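Local coordinates for protein GTP pyrophosphokinase (Chlorobaculum tepidum, PDB 3IBW) that probably makes the alarmone pppGpp by transferring pyrophosphate from ATP to GTP, the part described being its small, probably regulatory ACT domain, at residues D64-V69 against F73-L78; I36-K41 against F45-M50; S27-N32 against T60-K65. The protein carries 1 engineered substitution. All coordinates share one frame; numbering follows the deposited sequence.

Overall arrangement
All three contacts belong to one ACT domain, a four-stranded antiparallel sheet with two helices on one face. Contact 2 is the hairpin of strands 32-41 and 44-53 within that sheet. Contact 3 joins the turn after helix 18-28 to helix 56-67, and contact 1 sets the end of helix 56-67 on strand 72-78. Along the chain, contact 2 falls between the two halves of contact 3, and contact 1 begins where contact 3 ends, sharing Asp-64 and Lys-65. Their centres lie about 10 Å (1 and 3), 13 Å (1 and 2) and 16 Å (2 and 3) apart. Phe-29 packs on both Leu-66 and Leu-49, so the three share one apolar layer. Contacts 2 and 3 also touch the second subunit.

Contact 1: residues D64-V69 against F73-L78; sequences DKLRKV and FTVERL
Val-75 is where strand 72-78 meets the end of helix 56-67, touching both Leu-66 and Arg-67. Two residues lead up to it: Phe-73 and Thr-74 both face Val-11 of strand 4-13 and form a classic beta bulge. Val-75 then turns its side chain to the helix. CG2 lies anti to its own carbonyl carbon and fits against the helix backbone, 3.6 Å from Arg-67 N. The same methyl is 3.9 Å from Leu-66 CB. Arg-67 serves both backbone polar atoms of Val-75, the N through a water and the O directly. Val-75 N donates to the water at 2.9 Å, and Arg-67 NE donates to that water at 3.0 Å. Arg-67 NH2 donates to Val-75 O at 3.1 Å, with an N-H...O angle of 155°. The donor stands well above the carbonyl plane (48° out of it), not on a lone pair. A bend in the arginine chain at chi3 (-66°) brings the guanidinium back over the strand, with one face above Val-75 CB. Asp-64, one turn earlier, fixes the rotation of the group. Its OD1 forms a salt bridge with Arg-67 NH1 at 2.9 Å, nearly in the guanidinium plane. Farther along, Arg-77 still packs on helix 56-67, through Thr-56, Leu-59 and Met-63. Behind Leu-66 lie Ile-22 and Val-25 of helix 18-28. This is the closing alpha-beta unit of the ferredoxin-like beta-alpha-beta-beta-alpha-beta fold of ACT domains, with the second helix packed against the last strand.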
loop_
_atom_site.group_PDB
_atom_site.type_symbol
_atom_site.label_atom_id
_atom_site.label_comp_id
_atom_site.label_asym_id
_atom_site.label_seq_id
_atom_site.Cartn_x
_atom_site.Cartn_y
_atom_site.Cartn_z
ATOM N N ASP A 64 -11.961 -5.163 -10.755
ATOM C CA ASP A 64 -13.314 -4.602 -10.773
ATOM C C ASP A 64 -13.615 -3.860 -9.459
ATOM O O ASP A 64 -14.242 -2.804 -9.478
ATOM C CB ASP A 64 -14.350 -5.706 -11.023
ATOM C CG ASP A 64 -14.365 -6.167 -12.471
ATOM O OD1 ASP A 64 -13.691 -5.529 -13.310
ATOM O OD2 ASP A 64 -15.061 -7.156 -12.777
ATOM N N LYS A 65 -13.170 -4.410 -8.329
ATOM C CA LYS A 65 -13.356 -3.770 -7.024
ATOM C C LYS A 65 -12.665 -2.401 -7.000
ATOM O O LYS A 65 -13.217 -1.422 -6.503
ATOM C CB LYS A 65 -12.760 -4.626 -5.905
ATOM C CG LYS A 65 -13.685 -5.705 -5.376
ATOM C CD LYS A 65 -13.402 -5.983 -3.904
ATOM C CE LYS A 65 -13.905 -4.852 -3.006
ATOM N NZ LYS A 65 -15.193 -5.184 -2.323
ATOM N N LEU A 66 -11.449 -2.342 -7.530
ATOM C CA LEU A 66 -10.698 -1.091 -7.579
ATOM C C LEU A 66 -11.325 -0.091 -8.548
ATOM O O LEU A 66 -11.362 1.105 -8.265
ATOM C CB LEU A 66 -9.258 -1.359 -8.015
ATOM C CG LEU A 66 -8.364 -2.062 -6.988
ATOM C CD1 LEU A 66 -7.197 -2.735 -7.687
ATOM C CD2 LEU A 66 -7.874 -1.051 -5.961
ATOM N N ARG A 67 -11.828 -0.579 -9.681
ATOM C CA ARG A 67 -12.407 0.310 -10.680
ATOM C C ARG A 67 -13.708 0.944 -10.207
ATOM O O ARG A 67 -14.075 2.028 -10.663
ATOM C CB ARG A 67 -12.609 -0.437 -12.018
ATOM C CG ARG A 67 -12.682 0.489 -13.236
ATOM C CD ARG A 67 -12.851 -0.267 -14.559
ATOM N NE ARG A 67 -11.684 -1.078 -14.905
ATOM C CZ ARG A 67 -11.573 -2.377 -14.654
ATOM N NH1 ARG A 67 -12.562 -3.019 -14.052
ATOM N NH2 ARG A 67 -10.480 -3.036 -15.011
ATOM N N LYS A 68 -14.389 0.282 -9.274
ATOM C CA LYS A 68 -15.648 0.792 -8.748
ATOM C C LYS A 68 -15.486 1.863 -7.675
ATOM O O LYS A 68 -16.470 2.468 -7.253
ATOM C CB LYS A 68 -16.507 -0.360 -8.217
ATOM C CG LYS A 68 -17.130 -1.204 -9.321
ATOM C CD LYS A 68 -17.953 -2.354 -8.754
ATOM C CE LYS A 68 -18.445 -3.275 -9.862
ATOM N NZ LYS A 68 -18.565 -4.684 -9.392
ATOM N N VAL A 69 -14.257 2.099 -7.231
ATOM C CA VAL A 69 -14.023 3.129 -6.228
ATOM C C VAL A 69 -14.156 4.502 -6.900
ATOM O O VAL A 69 -13.407 4.829 -7.824
ATOM C CB VAL A 69 -12.617 2.999 -5.598
ATOM C CG1 VAL A 69 -12.360 4.167 -4.654
ATOM C CG2 VAL A 69 -12.516 1.677 -4.840
ATOM N N PHE A 73 -9.716 6.610 -12.002
ATOM C CA PHE A 73 -9.914 6.850 -13.429
ATOM C C PHE A 73 -9.776 5.575 -14.249
ATOM O O PHE A 73 -10.648 5.258 -15.056
ATOM C CB PHE A 73 -8.918 7.885 -13.955
ATOM C CG PHE A 73 -9.060 9.234 -13.316
ATOM C CD1 PHE A 73 -10.317 9.800 -13.136
ATOM C CD2 PHE A 73 -7.941 9.940 -12.896
ATOM C CE1 PHE A 73 -10.458 11.052 -12.544
ATOM C CE2 PHE A 73 -8.073 11.193 -12.299
ATOM C CZ PHE A 73 -9.334 11.747 -12.124
ATOM N N THR A 74 -8.691 4.835 -14.027
ATOM C CA THR A 74 -8.441 3.602 -14.768
ATOM C C THR A 74 -7.809 2.506 -13.910
ATOM O O THR A 74 -7.124 2.787 -12.929
ATOM C CB THR A 74 -7.454 3.843 -15.963
ATOM O OG1 THR A 74 -6.190 4.304 -15.462
ATOM C CG2 THR A 74 -8.008 4.886 -16.940
ATOM N N VAL A 75 -8.068 1.258 -14.287
ATOM C CA VAL A 75 -7.477 0.094 -13.637
ATOM C C VAL A 75 -7.192 -0.835 -14.822
ATOM O O VAL A 75 -8.096 -1.169 -15.593
ATOM C CB VAL A 75 -8.427 -0.617 -12.650
ATOM C CG1 VAL A 75 -7.719 -1.841 -12.054
ATOM C CG2 VAL A 75 -8.837 0.343 -11.543
ATOM N N GLU A 76 -5.939 -1.235 -14.977
ATOM C CA GLU A 76 -5.561 -2.113 -16.079
ATOM C C GLU A 76 -4.564 -3.142 -15.588
ATOM O O GLU A 76 -3.874 -2.923 -14.589
ATOM C CB GLU A 76 -4.920 -1.297 -17.219
ATOM C CG GLU A 76 -3.481 -0.843 -16.933
ATOM C CD GLU A 76 -3.038 0.367 -17.756
ATOM O OE1 GLU A 76 -2.451 0.185 -18.845
ATOM O OE2 GLU A 76 -3.300 1.506 -17.310
ATOM N N ARG A 77 -4.507 -4.274 -16.276
ATOM C CA ARG A 77 -3.546 -5.307 -15.932
ATOM C C ARG A 77 -2.214 -4.927 -16.599
ATOM O O ARG A 77 -2.174 -4.520 -17.764
ATOM C CB ARG A 77 -3.996 -6.662 -16.464
ATOM C CG ARG A 77 -3.035 -7.779 -16.136
ATOM C CD ARG A 77 -3.612 -9.098 -16.576
ATOM N NE ARG A 77 -2.639 -10.168 -16.435
ATOM C CZ ARG A 77 -2.895 -11.439 -16.708
ATOM N NH1 ARG A 77 -4.100 -11.789 -17.137
ATOM N NH2 ARG A 77 -1.942 -12.352 -16.572
ATOM N N LEU A 78 -1.129 -5.065 -15.846
ATOM C CA LEU A 78 0.214 -4.757 -16.331
ATOM C C LEU A 78 0.885 -6.009 -16.874
ATOM O O LEU A 78 0.598 -7.114 -16.415
ATOM C CB LEU A 78 1.087 -4.237 -15.187
ATOM C CG LEU A 78 0.888 -2.820 -14.652
ATOM C CD1 LEU A 78 1.824 -2.582 -13.474
ATOM C CD2 LEU A 78 1.167 -1.815 -15.769
HETATM O O HOH W 1 -10.111 1.018 -16.275
#

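Contact 2: residues I36-K41 against F45-M50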
loop_
_atom_site.group_PDB
_atom_site.type_symbol
_atom_site.label_atom_id
_atom_site.label_comp_id
_atom_site.label_asym_id
_atom_site.label_seq_id
_atom_site.Cartn_x
_atom_site.Cartn_y
_atom_site.Cartn_z
ATOM N N ILE A 36 4.319 -2.789 -4.228
ATOM C CA ILE A 36 3.405 -1.665 -4.364
ATOM C C ILE A 36 4.281 -0.442 -4.594
ATOM O O ILE A 36 5.208 -0.184 -3.819
ATOM C CB ILE A 36 2.545 -1.366 -3.112
ATOM C CG1 ILE A 36 1.538 -2.489 -2.884
ATOM C CG2 ILE A 36 1.819 -0.007 -3.303
ATOM C CD1 ILE A 36 0.776 -2.363 -1.564
ATOM N N VAL A 37 4.030 0.279 -5.684
ATOM C CA VAL A 37 4.740 1.526 -5.946
ATOM C C VAL A 37 3.619 2.544 -6.173
ATOM O O VAL A 37 2.979 2.557 -7.227
ATOM C CB VAL A 37 5.649 1.471 -7.178
ATOM C CG1 VAL A 37 6.227 2.871 -7.442
ATOM C CG2 VAL A 37 6.778 0.465 -6.931
ATOM N N LEU A 38 3.377 3.385 -5.170
ATOM C CA LEU A 38 2.331 4.403 -5.234
ATOM C C LEU A 38 2.958 5.779 -5.098
ATOM O O LEU A 38 3.863 5.985 -4.284
ATOM C CB LEU A 38 1.297 4.180 -4.117
ATOM C CG LEU A 38 0.108 5.155 -4.053
ATOM C CD1 LEU A 38 -1.100 4.458 -3.456
ATOM C CD2 LEU A 38 0.477 6.396 -3.239
ATOM N N ASN A 39 2.476 6.718 -5.901
ATOM C CA ASN A 39 2.994 8.075 -5.865
ATOM C C ASN A 39 1.856 9.035 -6.147
ATOM O O ASN A 39 1.076 8.811 -7.067
ATOM C CB ASN A 39 4.089 8.250 -6.918
ATOM C CG ASN A 39 5.368 8.784 -6.329
ATOM O OD1 ASN A 39 5.411 9.912 -5.833
ATOM N ND2 ASN A 39 6.420 7.977 -6.374
ATOM N N ALA A 40 1.751 10.093 -5.351
ATOM C CA ALA A 40 0.704 11.086 -5.553
ATOM C C ALA A 40 1.407 12.372 -5.982
ATOM O O ALA A 40 2.288 12.871 -5.279
ATOM C CB ALA A 40 -0.075 11.298 -4.267
ATOM N N LYS A 41 1.004 12.903 -7.132
ATOM C CA LYS A 41 1.609 14.107 -7.699
ATOM C C LYS A 41 0.763 14.660 -8.848
ATOM O O LYS A 41 0.106 13.904 -9.561
ATOM C CB LYS A 41 3.003 13.750 -8.225
ATOM C CG LYS A 41 3.629 14.770 -9.171
ATOM C CD LYS A 41 5.038 14.356 -9.571
ATOM C CE LYS A 41 5.036 13.038 -10.327
ATOM N NZ LYS A 41 6.384 12.402 -10.348
ATOM N N PHE A 45 -2.855 10.233 -8.436
ATOM C CA PHE A 45 -1.968 9.248 -7.840
ATOM C C PHE A 45 -1.911 8.090 -8.831
ATOM O O PHE A 45 -2.865 7.850 -9.586
ATOM C CB PHE A 45 -2.474 8.756 -6.462
ATOM C CG PHE A 45 -3.649 7.824 -6.540
ATOM C CD1 PHE A 45 -3.470 6.475 -6.836
ATOM C CD2 PHE A 45 -4.939 8.308 -6.378
ATOM C CE1 PHE A 45 -4.562 5.629 -6.989
ATOM C CE2 PHE A 45 -6.041 7.470 -6.532
ATOM C CZ PHE A 45 -5.851 6.126 -6.834
ATOM N N THR A 46 -0.774 7.407 -8.863
ATOM C CA THR A 46 -0.618 6.236 -9.709
ATOM C C THR A 46 -0.179 5.143 -8.746
ATOM O O THR A 46 0.507 5.411 -7.753
ATOM C CB THR A 46 0.448 6.419 -10.808
ATOM O OG1 THR A 46 1.704 6.754 -10.215
ATOM C CG2 THR A 46 0.029 7.512 -11.771
ATOM N N CYS A 47 -0.590 3.915 -9.026
ATOM C CA CYS A 47 -0.234 2.796 -8.172
ATOM C C CYS A 47 -0.021 1.543 -8.999
ATOM O O CYS A 47 -0.942 1.097 -9.681
ATOM C CB CYS A 47 -1.349 2.525 -7.157
ATOM S SG CYS A 47 -0.973 1.180 -6.006
ATOM N N ASN A 48 1.191 0.996 -8.957
ATOM C CA ASN A 48 1.505 -0.246 -9.660
ATOM C C ASN A 48 1.599 -1.295 -8.554
ATOM O O ASN A 48 2.382 -1.159 -7.614
ATOM C CB ASN A 48 2.831 -0.146 -10.415
ATOM C CG ASN A 48 2.704 0.622 -11.717
ATOM O OD1 ASN A 48 1.624 1.093 -12.078
ATOM N ND2 ASN A 48 3.811 0.747 -12.432
ATOM N N LEU A 49 0.794 -2.342 -8.685
ATOM C CA LEU A 49 0.718 -3.415 -7.707
ATOM C C LEU A 49 1.061 -4.757 -8.336
ATOM O O LEU A 49 0.566 -5.072 -9.418
ATOM C CB LEU A 49 -0.716 -3.458 -7.147
ATOM C CG LEU A 49 -1.262 -4.663 -6.370
ATOM C CD1 LEU A 49 -0.578 -4.757 -5.015
ATOM C CD2 LEU A 49 -2.770 -4.517 -6.186
HETATM N N MSE A 50 1.934 -5.525 -7.686
HETATM C CA MSE A 50 2.273 -6.863 -8.171
HETATM C C MSE A 50 1.772 -7.793 -7.075
HETATM O O MSE A 50 2.111 -7.629 -5.901
HETATM C CB MSE A 50 3.780 -7.056 -8.342
HETATM C CG MSE A 50 4.411 -6.130 -9.361
HETATM SE SE MSE A 50 3.837 -6.487 -11.166
HETATM C CE MSE A 50 3.890 -8.426 -11.143
HETATM O O HOH W 2 3.408 4.808 -9.155
HETATM O O HOH W 3 2.253 9.478 -9.962
#
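Val-37 and Asn-48 exchange two backbone hydrogen bonds, as do Asn-39 and Thr-46. Val-37 N reaches Asn-48 O at 2.9 Å, and Thr-46 N reaches Asn-39 O at the same 2.9 Å. Ile-36 with Leu-49, Leu-38 with Cys-47 and Ala-40 with Phe-45 are the non-hydrogen-bonded pairs. At these pairs CA-H...O contacts accompany the ladder: Leu-38 CA lies 3.3 Å from Thr-46 O. On their face the side chains are apolar. Those of Ile-36 and Leu-49 lie side by side, pointing the same way, with Ile-36 CG1 3.8 Å from Leu-49 CD1. Cys-47 SG faces two neighbours of the other strand, 4.1 Å from Ile-36 CG2 and 4.2 Å from Leu-38 CD1. The other face is wetter. Thr-46 OG1, at chi1 57°, is hydrogen-bonded to two waters. One of them donates to Val-37 O, the other to Asn-39 O, so both carbonyls gain a further partner. Asn-48 OD1 is held by Arg-9 of strand 4-13.

Phe-45 CG stands between the backbone N and the carbonyl carbon (chi1 74°), and the ring goes from the sheet onto Met-18, Thr-19 and Ile-22 of helix 18-28. Strand 4-13 pairs along the far side of strand 44-53. On its own outer edge strand 32-41 pairs antiparallel with a strand of the second subunit, where Ile-36 meets Ile-36 of that chain, and the sheet runs on across the dimer.

Contact 3: residues S27-N32 against T60-K65; sequences SKFDTN and TTLMDK
Leu-62 lays its CD2 methyl over one face of the Phe-29 ring, in a CH-pi contact 4.0 Å from the ring centroid and 24° off the ring normal. The methyl is shifted toward the rim, and its nearest ring atom is Phe-29 CD1 at 3.6 Å. Farther round the ring, Phe-29 CZ lies 3.6 Å from Leu-62 O and 3.8 Å from Leu-62 CB, and CB is on the same face as the methyl. One leucine thus spans the ring with both its methyl and its root. With CG anti to its own carbonyl carbon (chi1 -55°), Leu-62 leans its branch off the helix toward segment 27-32. Its other methyl, CD1, meets Thr-31 CG2 tip to tip at 3.7 Å. Lys-65, one turn on, adds its CB at the ring edge, near the ring plane, 4.4 Å from Phe-29 CE1. This is a light contact.

Phe-29 and Thr-31 bracket Asp-30, the centre of an inverse gamma turn that leads from helix 18-28 toward strand 32-41. Leu-66 of helix 56-67 and Leu-49 of strand 44-53 also pack on Phe-29, and Ile-51 of that strand touches both Thr-31 and Leu-62. Replacing Phe-29 by an alanine would probably leave Leu-62 CD2 without the ring face it covers and open a gap between the turn and helix 56-67. Asn-20 of the second subunit makes a weak hydrogen bond to Thr-31 O, which places the turn near the dimer interface. A weak hydrogen bond also links Lys-58 NZ, earlier in helix 56-67, to Asp-30 O. Between segments 27-32 and 60-65 themselves no hydrogen bond crosses. They meet by shape and apolar packing, so their fit depends on the ring and the leucine branch filling the space between them.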
loop_
_atom_site.group_PDB
_atom_site.type_symbol
_atom_site.label_atom_id
_atom_site.label_comp_id
_atom_site.label_asym_id
_atom_site.label_seq_id
_atom_site.Cartn_x
_atom_site.Cartn_y
_atom_site.Cartn_z
ATOM N N SER A 27 -5.281 -3.785 0.773
ATOM C CA SER A 27 -4.961 -4.558 1.966
ATOM C C SER A 27 -6.041 -5.601 2.251
ATOM O O SER A 27 -5.738 -6.706 2.700
ATOM C CB SER A 27 -4.778 -3.625 3.176
ATOM O OG SER A 27 -5.997 -3.036 3.587
ATOM N N LYS A 28 -7.297 -5.255 1.974
ATOM C CA LYS A 28 -8.402 -6.176 2.215
ATOM C C LYS A 28 -8.504 -7.306 1.190
ATOM O O LYS A 28 -9.254 -8.264 1.380
ATOM C CB LYS A 28 -9.714 -5.394 2.348
ATOM C CG LYS A 28 -9.783 -4.617 3.665
ATOM C CD LYS A 28 -11.014 -3.726 3.735
ATOM C CE LYS A 28 -10.914 -2.768 4.916
ATOM N NZ LYS A 28 -11.768 -1.554 4.751
ATOM N N PHE A 29 -7.744 -7.194 0.106
ATOM C CA PHE A 29 -7.707 -8.245 -0.912
ATOM C C PHE A 29 -7.265 -9.580 -0.300
ATOM O O PHE A 29 -6.423 -9.620 0.603
ATOM C CB PHE A 29 -6.662 -7.943 -1.987
ATOM C CG PHE A 29 -7.093 -6.947 -3.010
ATOM C CD1 PHE A 29 -8.433 -6.632 -3.160
ATOM C CD2 PHE A 29 -6.161 -6.360 -3.867
ATOM C CE1 PHE A 29 -8.850 -5.723 -4.126
ATOM C CE2 PHE A 29 -6.570 -5.449 -4.841
ATOM C CZ PHE A 29 -7.919 -5.139 -4.973
ATOM N N ASP A 30 -7.825 -10.668 -0.811
ATOM C CA ASP A 30 -7.460 -12.007 -0.365
ATOM C C ASP A 30 -6.335 -12.517 -1.292
ATOM O O ASP A 30 -6.532 -13.466 -2.056
ATOM C CB ASP A 30 -8.682 -12.936 -0.446
ATOM C CG ASP A 30 -8.354 -14.379 -0.091
ATOM O OD1 ASP A 30 -7.695 -14.615 0.946
ATOM O OD2 ASP A 30 -8.766 -15.278 -0.856
ATOM N N THR A 31 -5.167 -11.868 -1.241
ATOM C CA THR A 31 -4.011 -12.281 -2.047
ATOM C C THR A 31 -2.658 -11.913 -1.424
ATOM O O THR A 31 -2.571 -11.179 -0.439
ATOM C CB THR A 31 -4.023 -11.692 -3.500
ATOM O OG1 THR A 31 -3.934 -10.265 -3.450
ATOM C CG2 THR A 31 -5.283 -12.105 -4.248
ATOM N N ASN A 32 -1.608 -12.452 -2.027
ATOM C CA ASN A 32 -0.232 -12.242 -1.594
ATOM C C ASN A 32 0.346 -11.057 -2.358
ATOM O O ASN A 32 0.575 -11.150 -3.559
ATOM C CB ASN A 32 0.570 -13.508 -1.898
ATOM C CG ASN A 32 2.015 -13.412 -1.466
ATOM O OD1 ASN A 32 2.421 -12.461 -0.798
ATOM N ND2 ASN A 32 2.806 -14.407 -1.852
ATOM N N THR A 60 -9.509 -10.509 -12.228
ATOM C CA THR A 60 -10.533 -9.627 -12.769
ATOM C C THR A 60 -11.429 -9.059 -11.660
ATOM O O THR A 60 -11.791 -7.880 -11.699
ATOM C CB THR A 60 -11.381 -10.381 -13.819
ATOM O OG1 THR A 60 -10.531 -10.771 -14.904
ATOM C CG2 THR A 60 -12.502 -9.496 -14.360
ATOM N N THR A 61 -11.767 -9.881 -10.666
ATOM C CA THR A 61 -12.620 -9.419 -9.569
ATOM C C THR A 61 -11.916 -8.374 -8.700
ATOM O O THR A 61 -12.560 -7.465 -8.176
ATOM C CB THR A 61 -13.089 -10.588 -8.668
ATOM O OG1 THR A 61 -11.995 -11.074 -7.884
ATOM C CG2 THR A 61 -13.629 -11.716 -9.516
ATOM N N LEU A 62 -10.601 -8.493 -8.540
ATOM C CA LEU A 62 -9.865 -7.514 -7.745
ATOM C C LEU A 62 -9.797 -6.197 -8.528
ATOM O O LEU A 62 -9.932 -5.119 -7.946
ATOM C CB LEU A 62 -8.444 -8.013 -7.441
ATOM C CG LEU A 62 -8.326 -9.390 -6.768
ATOM C CD1 LEU A 62 -6.849 -9.736 -6.555
ATOM C CD2 LEU A 62 -9.080 -9.395 -5.443
HETATM N N MSE A 63 -9.589 -6.276 -9.842
HETATM C CA MSE A 63 -9.523 -5.064 -10.653
HETATM C C MSE A 63 -10.886 -4.376 -10.700
HETATM O O MSE A 63 -10.959 -3.148 -10.676
HETATM C CB MSE A 63 -9.022 -5.394 -12.059
HETATM C CG MSE A 63 -7.587 -5.887 -12.062
HETATM SE SE MSE A 63 -6.857 -5.930 -13.841
HETATM C CE MSE A 63 -7.783 -7.466 -14.521
ATOM N N ASP A 64 -11.961 -5.163 -10.755
ATOM C CA ASP A 64 -13.314 -4.602 -10.773
ATOM C C ASP A 64 -13.615 -3.860 -9.459
ATOM O O ASP A 64 -14.242 -2.804 -9.478
ATOM C CB ASP A 64 -14.350 -5.706 -11.023
ATOM C CG ASP A 64 -14.365 -6.167 -12.471
ATOM O OD1 ASP A 64 -13.691 -5.529 -13.310
ATOM O OD2 ASP A 64 -15.061 -7.156 -12.777
ATOM N N LYS A 65 -13.170 -4.410 -8.329
ATOM C CA LYS A 65 -13.356 -3.770 -7.024
ATOM C C LYS A 65 -12.665 -2.401 -7.000
ATOM O O LYS A 65 -13.217 -1.422 -6.503
ATOM C CB LYS A 65 -12.760 -4.626 -5.905
ATOM C CG LYS A 65 -13.685 -5.705 -5.376
ATOM C CD LYS A 65 -13.402 -5.983 -3.904
ATOM C CE LYS A 65 -13.905 -4.852 -3.006
ATOM N NZ LYS A 65 -15.193 -5.184 -2.323
#